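Local structure of arylamine n-acetyltransferase (Mycobacterium smegmatis, 1W5R) at residues Q150-H154 against E155-L159; V32-H35 against N36-I39; P23-G26 against T27-I31; P186-R189 against I190-E193; L80-V83 against L84-L87. The protein catalyses transfer of an acetyl group, in this family from acetyl-CoA, to the amino nitrogen of arylamines. The protein carries 1 engineered substitution. All coordinates share one frame; numbering follows the deposited sequence.

All five are local contacts between neighbours in sequence. Contacts 2 and 5 are largely buried, contacts 3 and 4 lie at the surface, and contact 1 is partly buried. Contacts 2 and 3 share helix 25-38: the acidic cap of its first turn belongs to contact 3, the aromatic and hydroxyl groups of its last turns to contact 2. Leucines of contact 5, on helix 73-87, pack against Leu28 and Ile31 of contact 3. Contact 4 starts another helix with a proline and water-bridged charged chains, and Arg189 makes a weak hydrogen bond to Tyr82 OH of contact 5. Only contact 1 is a strand return; its Arg153 lies against Ala33 of contact 2.

Contact 1. Residues Q150-H154 against E155-L159; sequences QQTRH and EPYRL
Gln150 and Tyr157 are paired backbone to backbone in both directions, and this is the firm end of the loop. Gln150 N gives a nearly straight bond to Tyr157 O (2.8 Å), and Tyr157 N returns one to Gln150 O at 2.9 Å. Pro156 CA adds a CA-H...O contact to the same Gln150 O at 3.4 Å. Further round, Thr152 OG1 has two roles: it donates to Glu155 O at 2.6 Å and accepts from His154 N at 3.0 Å, which makes an ST turn. With OG1 held between backbone N and carbonyl carbon (chi1 73°), the Thr152 methyl CG2 is left to meet Tyr157 CD1 at 3.8 Å, the two side chains running roughly perpendicular. The Tyr157 hydroxyl is bonded to Gln136 O, and Glu155 OE1 makes a salt bridge with Arg221. The looser side is that of exposed Gln151, whose OE1 merely lies alongside Pro156 CG, 3.6 Å away. Beyond the pair, on the side away from the turn, water 1 links Gln150 NE2 to Leu159 N, while Gln150 OE1 accepts from Arg143 N. The arrangement is that of a loop joining two antiparallel strands, 149-150 and 157-162, at one edge of the larger sheet.

Contact 2. Residues V32-H35 against N36-I39; sequences VAAH and NRSI
His35 holds its ring carbon CG anti to the backbone N (chi1 -172°), and Ile39 sets CG1 beside its own N (chi1 -52°), which together bring the methyl CD1 of Ile39 over one face of the imidazole. This is a CH-pi contact across the last turn of helix 25-38: CD1 stands 4.1 Å from the centroid of the His35 ring, displaced toward the rim and nearest to CE1. Both ring nitrogens have partners, ND1 with Tyr11 OH and NE2 with His76 ND1, and these fix the rotation of the face that Ile39 covers. The backbone closes the helix here, since His35 O accepts from two donors. Ile39 N approaches it in the carbonyl plane at 3.1 Å; Ser38 N, equally distant from His35 O, comes from well above that plane. With chi1 at 71° and a bend at chi3, Arg37 folds back along the preceding turn and sets one guanidinium face over the carbonyl oxygen of Ala33, with CZ 3.6 Å from Ala33 O. Its NH1 goes on to a salt bridge with Asp218. The Ser38 hydroxyl turns to a main-chain acceptor one turn back: OG donates to Ala34 O at 2.8 Å.

Contact 3. Residues P23-G26 against T27-I31; sequences PDLG and TLHAI
The first turn of helix 25-38 is capped by Asp24, whose carboxylate reaches forward to Thr27. Asp24 OD1 accepts from Thr27 N at 2.9 Å, met nearly along its C-O axis, and lies equally close to Thr27 OG1. The hydroxyl proton has a second possible acceptor in Arg22 O. What carries the carboxylate over the turn is the Asp24 chi1 of 55°, with CG lodged between backbone N and carbonyl carbon; the Asp24 and Thr27 side chains then stand nearly perpendicular. The other carboxylate oxygen, Asp24 OD2, makes a salt bridge with Arg22. A negative charge at this N-cap should be favoured by the helix dipole. Behind the cap the regular helical bonds begin: Leu28 N to Asp24 O at 3.1 Å, then His29 N to Leu25 O, and Ala30 N to Gly26 O. Leu25 and His29, one turn apart, also meet through their side chains, which cross at a slant. The imidazole turns its edge to the carbonyl, with His29 CD2 3.1 Å from Leu25 O, while Leu25 CG lies 3.8 Å from the same His29 CD2. Leu28 sends its branched end inward to Leu84 of helix 73-87 and Val129, and Ile31 faces Leu80 and Leu87 of that helix.

Contact 4. Residues P186-R189 against I190-E193; sequences PRPR and IDLE
Arg189 and Glu193, one helical turn apart, form a long salt bridge. Arg189 NE is 3.7 Å from Glu193 OE2, and the oxygen lies well out of the guanidinium plane, so charge attracts but no N-H is aimed at it. With CG anti to the backbone N (chi1 -175°), the Arg189 chain is sent alongside Glu193. The directed link runs through water 3, which sits at the edge of that guanidinium, accepts from Arg189 NE at 3.1 Å and donates to Glu193 OE1. Glu193 OE2 is taken by Leu55 N. Water 2 likewise joins Arg187 NH1, at 3.0 Å, to Asp191 OD2, the charged atoms themselves being too far apart to touch; Arg187 NH1 also has a salt bridge to Glu185.

Among the backbone bonds, Glu193 N to Arg189 O is sound at 2.8 Å. Pro188 O is shared by two weak bonds, from Asp191 N and Leu192 N.

The remaining contacts are van der Waals. The proline ring of Pro188 lies against the Asp191 carboxylate, with CD 3.4 Å from OD2 of Asp191. Arg187 CB meets Leu192 CD2 at 4.1 Å, and that leucine continues inward to Leu55, Arg93 and Asn114. Pro188 holds the N-cap place, making this the first turn of helix 189-201, entered from the loop after strand 175-182.

Contact 5. Residues L80-V83 against L84-L87; sequences LGYV and LEEL
Leu80 and Leu84 slant across each other one turn apart, their branched ends in contact on the buried side of the helix. Leu80 CD1 lies 3.8 Å from Leu84 CG, and Leu80 CG comes nearly as close to Leu84 CD1. Different first torsions bring them together: Leu80 places CG anti to its backbone N (-175°), whereas Leu84 swings CG beside its own N (-64°), back toward the preceding turn. Val83 and Leu87, by contrast, extend from the helix in parallel, touching methyl to methyl with Val83 CG1 4.0 Å from Leu87 CD1. A third pair, Tyr82 and Glu85, also lies alongside, but the ring and carboxylate planes are 57° apart and Tyr82 CD2 comes only within 4.2 Å of Glu85 OE1. Water 4 bridges the Tyr82 carbonyl to the Glu85 carboxylate, donating to Tyr82 O at 3.0 Å and to Glu85 OE1 at 3.1 Å. Each side chain has a stronger partner further off: Glu85 OE2 makes a salt bridge with Arg93, which also forms a cation-pi contact with the Tyr82 ring, and Tyr82 OH is bonded to Leu55 O. Leu84 to Leu87 each give a main-chain N-H to the residue four back, among them Leu84 N to Leu80 O at 2.8 Å. The i to i+4 pairs are those of a largely buried alpha helix, with Leu80 and Leu87 touching helices 8-14 and 25-38, Leu84 touching 25-38, and Tyr82 and Val83 touching 57-66.

Contact 1. Residues Q150-H154 against E155-L159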
# COMPACT_ATOMS: atom_id res chain seq x y z
N GLN A 150 -22.67 -8.76 -16.02
CA GLN A 150 -21.97 -8.18 -17.15
C GLN A 150 -20.53 -7.88 -16.78
O GLN A 150 -20.26 -7.26 -15.74
CB GLN A 150 -22.67 -6.90 -17.60
CG GLN A 150 -24.12 -7.09 -18.02
CD GLN A 150 -24.70 -5.84 -18.64
OE1 GLN A 150 -24.19 -5.33 -19.63
NE2 GLN A 150 -25.78 -5.33 -18.03
N GLN A 151 -19.60 -8.34 -17.61
CA GLN A 151 -18.19 -8.01 -17.44
C GLN A 151 -17.93 -6.55 -17.81
O GLN A 151 -18.66 -5.95 -18.62
CB GLN A 151 -17.30 -8.95 -18.28
CG GLN A 151 -17.49 -10.47 -17.98
CD GLN A 151 -17.18 -10.87 -16.53
OE1 GLN A 151 -16.39 -10.21 -15.83
NE2 GLN A 151 -17.77 -11.98 -16.08
N THR A 152 -16.90 -5.99 -17.18
CA THR A 152 -16.43 -4.63 -17.45
C THR A 152 -14.90 -4.67 -17.58
O THR A 152 -14.29 -5.76 -17.56
CB THR A 152 -16.81 -3.66 -16.30
OG1 THR A 152 -16.01 -3.93 -15.13
CG2 THR A 152 -18.31 -3.79 -15.95
N ARG A 153 -14.27 -3.49 -17.68
CA ARG A 153 -12.80 -3.40 -17.68
C ARG A 153 -12.19 -3.88 -16.37
O ARG A 153 -10.99 -4.17 -16.31
CB ARG A 153 -12.31 -1.98 -17.98
CG ARG A 153 -12.67 -1.41 -19.34
CD ARG A 153 -11.88 -0.15 -19.64
NE ARG A 153 -12.04 0.89 -18.62
CZ ARG A 153 -11.04 1.49 -17.97
NH1 ARG A 153 -9.76 1.19 -18.21
NH2 ARG A 153 -11.32 2.42 -17.07
N HIS A 154 -13.00 -3.94 -15.31
CA HIS A 154 -12.55 -4.35 -13.99
C HIS A 154 -13.43 -5.51 -13.51
O HIS A 154 -13.37 -6.58 -14.11
CB HIS A 154 -12.51 -3.15 -13.03
CG HIS A 154 -11.60 -2.05 -13.50
ND1 HIS A 154 -10.39 -1.76 -12.91
CD2 HIS A 154 -11.71 -1.23 -14.57
CE1 HIS A 154 -9.81 -0.77 -13.57
NE2 HIS A 154 -10.59 -0.43 -14.58
N GLU A 155 -14.25 -5.29 -12.48
CA GLU A 155 -15.04 -6.38 -11.87
C GLU A 155 -16.35 -6.58 -12.63
O GLU A 155 -16.81 -5.68 -13.33
CB GLU A 155 -15.41 -6.06 -10.40
CG GLU A 155 -14.28 -5.59 -9.53
CD GLU A 155 -14.12 -4.08 -9.54
OE1 GLU A 155 -14.52 -3.41 -10.52
OE2 GLU A 155 -13.54 -3.56 -8.57
N PRO A 156 -16.97 -7.76 -12.47
CA PRO A 156 -18.34 -7.91 -12.95
C PRO A 156 -19.33 -7.00 -12.21
O PRO A 156 -19.19 -6.77 -11.00
CB PRO A 156 -18.66 -9.38 -12.65
CG PRO A 156 -17.37 -10.03 -12.34
CD PRO A 156 -16.41 -9.00 -11.89
N TYR A 157 -20.31 -6.49 -12.95
CA TYR A 157 -21.43 -5.74 -12.36
C TYR A 157 -22.74 -6.39 -12.77
O TYR A 157 -22.78 -7.20 -13.70
CB TYR A 157 -21.44 -4.27 -12.81
CG TYR A 157 -20.44 -3.36 -12.11
CD1 TYR A 157 -19.06 -3.60 -12.19
CD2 TYR A 157 -20.88 -2.24 -11.40
CE1 TYR A 157 -18.14 -2.76 -11.55
CE2 TYR A 157 -19.96 -1.38 -10.78
CZ TYR A 157 -18.60 -1.65 -10.85
OH TYR A 157 -17.70 -0.81 -10.25
N ARG A 158 -23.83 -6.04 -12.09
CA ARG A 158 -25.15 -6.60 -12.40
C ARG A 158 -26.27 -5.62 -12.07
O ARG A 158 -26.28 -5.02 -10.98
CB ARG A 158 -25.37 -7.91 -11.63
CG ARG A 158 -26.63 -8.66 -12.04
CD ARG A 158 -26.88 -9.87 -11.16
NE ARG A 158 -28.07 -10.60 -11.60
CZ ARG A 158 -28.88 -11.28 -10.80
NH1 ARG A 158 -28.66 -11.34 -9.50
NH2 ARG A 158 -29.94 -11.90 -11.31
N LEU A 159 -27.21 -5.48 -13.01
CA LEU A 159 -28.45 -4.77 -12.74
C LEU A 159 -29.54 -5.78 -12.43
O LEU A 159 -29.67 -6.81 -13.09
CB LEU A 159 -28.88 -3.92 -13.94
CG LEU A 159 -28.07 -2.64 -14.18
CD1 LEU A 159 -28.31 -2.10 -15.59
CD2 LEU A 159 -28.39 -1.58 -13.13
O HOH W 1 -27.33 -6.52 -15.77

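Contact 2. Residues V32-H35 against N36-I39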
# COMPACT_ATOMS: atom_id res chain seq x y z
N VAL A 32 -15.41 6.45 -21.74
CA VAL A 32 -15.56 6.10 -20.31
C VAL A 32 -14.19 5.77 -19.70
O VAL A 32 -13.83 6.26 -18.63
CB VAL A 32 -16.57 4.92 -20.12
CG1 VAL A 32 -16.51 4.34 -18.69
CG2 VAL A 32 -17.99 5.37 -20.44
N ALA A 33 -13.39 4.95 -20.40
CA ALA A 33 -12.08 4.57 -19.89
C ALA A 33 -11.14 5.77 -19.76
O ALA A 33 -10.40 5.90 -18.78
CB ALA A 33 -11.45 3.48 -20.79
N ALA A 34 -11.17 6.67 -20.74
CA ALA A 34 -10.30 7.84 -20.71
C ALA A 34 -10.72 8.81 -19.61
O ALA A 34 -9.88 9.35 -18.88
CB ALA A 34 -10.32 8.53 -22.08
N HIS A 35 -12.03 9.01 -19.49
CA HIS A 35 -12.57 9.85 -18.42
C HIS A 35 -12.19 9.28 -17.04
O HIS A 35 -11.70 10.02 -16.16
CB HIS A 35 -14.08 9.97 -18.60
CG HIS A 35 -14.74 10.97 -17.68
ND1 HIS A 35 -15.43 12.06 -18.17
CD2 HIS A 35 -14.84 11.02 -16.33
CE1 HIS A 35 -15.93 12.75 -17.15
NE2 HIS A 35 -15.59 12.14 -16.03
N ASN A 36 -12.35 7.97 -16.87
CA ASN A 36 -12.03 7.29 -15.62
C ASN A 36 -10.62 7.62 -15.14
O ASN A 36 -10.40 7.85 -13.94
CB ASN A 36 -12.08 5.76 -15.80
CG ASN A 36 -13.49 5.18 -15.77
OD1 ASN A 36 -14.47 5.76 -15.24
ND2 ASN A 36 -13.61 3.99 -16.31
N ARG A 37 -9.65 7.58 -16.05
CA ARG A 37 -8.26 7.74 -15.65
C ARG A 37 -7.78 9.18 -15.60
O ARG A 37 -6.71 9.44 -15.07
CB ARG A 37 -7.29 6.93 -16.54
CG ARG A 37 -7.12 7.45 -17.97
CD ARG A 37 -6.12 6.63 -18.76
NE ARG A 37 -6.61 5.28 -19.06
CZ ARG A 37 -7.26 4.93 -20.17
NH1 ARG A 37 -7.64 3.67 -20.34
NH2 ARG A 37 -7.54 5.84 -21.12
N SER A 38 -8.57 10.09 -16.17
CA SER A 38 -8.12 11.48 -16.37
C SER A 38 -8.73 12.54 -15.45
O SER A 38 -8.05 13.53 -15.13
CB SER A 38 -8.38 11.92 -17.81
OG SER A 38 -7.73 11.08 -18.75
N ILE A 39 -10.00 12.37 -15.10
CA ILE A 39 -10.70 13.37 -14.28
C ILE A 39 -11.08 12.68 -12.97
O ILE A 39 -11.90 11.77 -12.96
CB ILE A 39 -11.95 13.96 -14.99
CG1 ILE A 39 -11.61 14.47 -16.41
CG2 ILE A 39 -12.56 15.10 -14.16
CD1 ILE A 39 -12.82 15.04 -17.18

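Contact 3. Residues P23-G26 against T27-I31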
# COMPACT_ATOMS: atom_id res chain seq x y z
N PRO A 23 -20.31 8.68 -32.77
CA PRO A 23 -21.24 8.15 -31.77
C PRO A 23 -21.58 6.66 -31.93
O PRO A 23 -22.71 6.31 -32.29
CB PRO A 23 -22.49 9.02 -31.96
CG PRO A 23 -22.45 9.40 -33.41
CD PRO A 23 -21.00 9.53 -33.77
N ASP A 24 -20.61 5.80 -31.64
CA ASP A 24 -20.83 4.37 -31.68
C ASP A 24 -20.40 3.72 -30.36
O ASP A 24 -19.83 4.39 -29.48
CB ASP A 24 -20.10 3.74 -32.89
CG ASP A 24 -18.61 4.07 -32.93
OD1 ASP A 24 -17.96 4.10 -31.86
OD2 ASP A 24 -18.07 4.28 -34.03
N LEU A 25 -20.66 2.43 -30.22
CA LEU A 25 -20.37 1.72 -28.98
C LEU A 25 -18.88 1.71 -28.62
O LEU A 25 -18.52 1.89 -27.46
CB LEU A 25 -20.94 0.30 -29.02
CG LEU A 25 -20.93 -0.50 -27.71
CD1 LEU A 25 -21.76 0.17 -26.62
CD2 LEU A 25 -21.42 -1.92 -27.96
N GLY A 26 -18.01 1.51 -29.62
CA GLY A 26 -16.56 1.55 -29.40
C GLY A 26 -16.09 2.86 -28.79
O GLY A 26 -15.26 2.87 -27.88
N THR A 27 -16.64 3.96 -29.28
CA THR A 27 -16.31 5.29 -28.76
C THR A 27 -16.79 5.43 -27.31
O THR A 27 -16.07 5.98 -26.49
CB THR A 27 -16.94 6.40 -29.62
OG1 THR A 27 -16.34 6.37 -30.92
CG2 THR A 27 -16.71 7.78 -29.00
N LEU A 28 -17.98 4.92 -27.03
CA LEU A 28 -18.53 5.00 -25.67
C LEU A 28 -17.60 4.32 -24.68
O LEU A 28 -17.29 4.88 -23.62
CB LEU A 28 -19.94 4.41 -25.62
CG LEU A 28 -20.74 4.67 -24.33
CD1 LEU A 28 -20.93 6.16 -24.05
CD2 LEU A 28 -22.07 3.96 -24.42
N HIS A 29 -17.12 3.13 -25.03
CA HIS A 29 -16.14 2.43 -24.19
C HIS A 29 -14.84 3.24 -24.01
O HIS A 29 -14.31 3.38 -22.91
CB HIS A 29 -15.82 1.05 -24.78
CG HIS A 29 -16.88 0.03 -24.54
ND1 HIS A 29 -16.85 -0.85 -23.48
CD2 HIS A 29 -18.01 -0.25 -25.23
CE1 HIS A 29 -17.91 -1.63 -23.53
NE2 HIS A 29 -18.63 -1.30 -24.59
N ALA A 30 -14.32 3.78 -25.11
CA ALA A 30 -13.07 4.52 -25.06
C ALA A 30 -13.18 5.78 -24.22
O ALA A 30 -12.27 6.09 -23.44
CB ALA A 30 -12.59 4.86 -26.48
N ILE A 31 -14.29 6.50 -24.37
CA ILE A 31 -14.49 7.74 -23.61
C ILE A 31 -14.62 7.46 -22.10
O ILE A 31 -13.99 8.14 -21.30
CB ILE A 31 -15.69 8.54 -24.14
CG1 ILE A 31 -15.35 9.14 -25.50
CG2 ILE A 31 -16.10 9.64 -23.14
CD1 ILE A 31 -16.45 10.00 -26.09

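Contact 4. Residues P186-R189 against I190-E193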
# COMPACT_ATOMS: atom_id res chain seq x y z
N PRO A 186 -36.50 10.00 -16.88
CA PRO A 186 -35.57 11.08 -17.17
C PRO A 186 -35.81 12.30 -16.27
O PRO A 186 -36.97 12.70 -16.03
CB PRO A 186 -35.88 11.43 -18.63
CG PRO A 186 -36.46 10.16 -19.19
CD PRO A 186 -37.32 9.66 -18.07
N ARG A 187 -34.71 12.90 -15.81
CA ARG A 187 -34.79 14.02 -14.87
C ARG A 187 -34.37 15.31 -15.53
O ARG A 187 -33.41 15.34 -16.30
CB ARG A 187 -33.89 13.78 -13.65
CG ARG A 187 -34.10 12.46 -12.94
CD ARG A 187 -35.51 12.40 -12.39
NE ARG A 187 -35.71 11.21 -11.56
CZ ARG A 187 -36.87 10.85 -11.03
NH1 ARG A 187 -37.97 11.59 -11.24
NH2 ARG A 187 -36.93 9.76 -10.29
N PRO A 188 -35.11 16.40 -15.24
CA PRO A 188 -34.67 17.68 -15.74
C PRO A 188 -33.50 18.21 -14.91
O PRO A 188 -33.34 17.83 -13.73
CB PRO A 188 -35.89 18.58 -15.52
CG PRO A 188 -36.57 18.00 -14.32
CD PRO A 188 -36.33 16.50 -14.42
N ARG A 189 -32.73 19.12 -15.50
CA ARG A 189 -31.54 19.63 -14.83
C ARG A 189 -31.83 20.21 -13.45
O ARG A 189 -31.07 19.99 -12.51
CB ARG A 189 -30.81 20.65 -15.70
CG ARG A 189 -29.49 21.10 -15.10
CD ARG A 189 -28.68 21.92 -16.08
NE ARG A 189 -29.21 23.26 -16.26
CZ ARG A 189 -28.97 24.02 -17.33
NH1 ARG A 189 -28.23 23.55 -18.33
NH2 ARG A 189 -29.48 25.23 -17.41
N ILE A 190 -32.93 20.94 -13.33
CA ILE A 190 -33.25 21.56 -12.05
C ILE A 190 -33.39 20.54 -10.91
O ILE A 190 -33.01 20.82 -9.77
CB ILE A 190 -34.49 22.51 -12.15
CG1 ILE A 190 -34.68 23.30 -10.85
CG2 ILE A 190 -35.76 21.74 -12.49
CD1 ILE A 190 -33.53 24.21 -10.48
N ASP A 191 -33.97 19.38 -11.21
CA ASP A 191 -34.15 18.36 -10.16
C ASP A 191 -32.80 17.78 -9.74
O ASP A 191 -32.61 17.43 -8.57
CB ASP A 191 -35.07 17.22 -10.62
CG ASP A 191 -36.53 17.65 -10.77
OD1 ASP A 191 -36.85 18.83 -10.51
OD2 ASP A 191 -37.36 16.78 -11.15
N LEU A 192 -31.88 17.66 -10.69
CA LEU A 192 -30.50 17.28 -10.37
C LEU A 192 -29.81 18.37 -9.54
O LEU A 192 -29.07 18.07 -8.61
CB LEU A 192 -29.71 17.02 -11.67
CG LEU A 192 -30.28 15.90 -12.55
CD1 LEU A 192 -29.43 15.76 -13.80
CD2 LEU A 192 -30.34 14.58 -11.77
N GLU A 193 -30.06 19.63 -9.88
CA GLU A 193 -29.49 20.75 -9.13
C GLU A 193 -30.00 20.81 -7.68
O GLU A 193 -29.24 21.17 -6.79
CB GLU A 193 -29.72 22.06 -9.88
CG GLU A 193 -28.78 22.18 -11.09
CD GLU A 193 -29.02 23.36 -12.01
OE1 GLU A 193 -30.14 23.93 -12.03
OE2 GLU A 193 -28.08 23.71 -12.75
O HOH W 2 -38.28 14.41 -12.22
O HOH W 3 -31.23 24.75 -14.47

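Contact 5. Residues L80-V83 against L84-L87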
# COMPACT_ATOMS: atom_id res chain seq x y z
N LEU A 80 -20.21 14.49 -18.74
CA LEU A 80 -20.19 13.44 -19.75
C LEU A 80 -21.50 13.42 -20.54
O LEU A 80 -21.49 13.16 -21.74
CB LEU A 80 -19.93 12.07 -19.11
CG LEU A 80 -19.77 10.90 -20.09
CD1 LEU A 80 -18.76 11.20 -21.19
CD2 LEU A 80 -19.38 9.65 -19.32
N GLY A 81 -22.60 13.71 -19.86
CA GLY A 81 -23.90 13.81 -20.53
C GLY A 81 -23.88 14.82 -21.67
O GLY A 81 -24.33 14.52 -22.78
N TYR A 82 -23.35 16.01 -21.41
CA TYR A 82 -23.25 17.05 -22.45
C TYR A 82 -22.33 16.61 -23.57
O TYR A 82 -22.66 16.79 -24.76
CB TYR A 82 -22.73 18.37 -21.86
CG TYR A 82 -23.68 19.02 -20.87
CD1 TYR A 82 -23.29 19.25 -19.54
CD2 TYR A 82 -24.96 19.41 -21.26
CE1 TYR A 82 -24.17 19.85 -18.63
CE2 TYR A 82 -25.84 20.01 -20.38
CZ TYR A 82 -25.44 20.24 -19.06
OH TYR A 82 -26.31 20.83 -18.18
N VAL A 83 -21.20 16.01 -23.21
CA VAL A 83 -20.22 15.56 -24.20
C VAL A 83 -20.84 14.52 -25.12
O VAL A 83 -20.71 14.62 -26.35
CB VAL A 83 -18.95 14.99 -23.53
CG1 VAL A 83 -18.10 14.25 -24.56
CG2 VAL A 83 -18.16 16.09 -22.88
N LEU A 84 -21.53 13.53 -24.55
CA LEU A 84 -22.09 12.45 -25.36
C LEU A 84 -23.18 12.94 -26.30
O LEU A 84 -23.24 12.52 -27.46
CB LEU A 84 -22.57 11.28 -24.51
CG LEU A 84 -21.47 10.55 -23.71
CD1 LEU A 84 -22.13 9.50 -22.86
CD2 LEU A 84 -20.35 9.92 -24.58
N GLU A 85 -24.04 13.82 -25.79
CA GLU A 85 -25.06 14.51 -26.60
C GLU A 85 -24.45 15.22 -27.79
O GLU A 85 -24.95 15.12 -28.92
CB GLU A 85 -25.76 15.55 -25.75
CG GLU A 85 -26.86 15.01 -24.92
CD GLU A 85 -27.74 16.09 -24.35
OE1 GLU A 85 -27.23 17.18 -23.95
OE2 GLU A 85 -28.95 15.83 -24.28
N GLU A 86 -23.38 15.97 -27.52
CA GLU A 86 -22.75 16.78 -28.56
C GLU A 86 -22.21 15.86 -29.65
O GLU A 86 -22.32 16.18 -30.84
CB GLU A 86 -21.65 17.67 -27.96
CG GLU A 86 -20.89 18.55 -28.98
CD GLU A 86 -21.76 19.56 -29.72
OE1 GLU A 86 -22.88 19.89 -29.25
OE2 GLU A 86 -21.31 20.03 -30.78
N LEU A 87 -21.69 14.70 -29.24
CA LEU A 87 -21.11 13.75 -30.18
C LEU A 87 -22.13 12.96 -31.00
O LEU A 87 -21.75 12.34 -32.00
CB LEU A 87 -20.14 12.79 -29.45
CG LEU A 87 -18.80 13.39 -28.98
CD1 LEU A 87 -18.02 12.43 -28.09
CD2 LEU A 87 -17.92 13.82 -30.15
O HOH W 4 -24.79 18.83 -24.97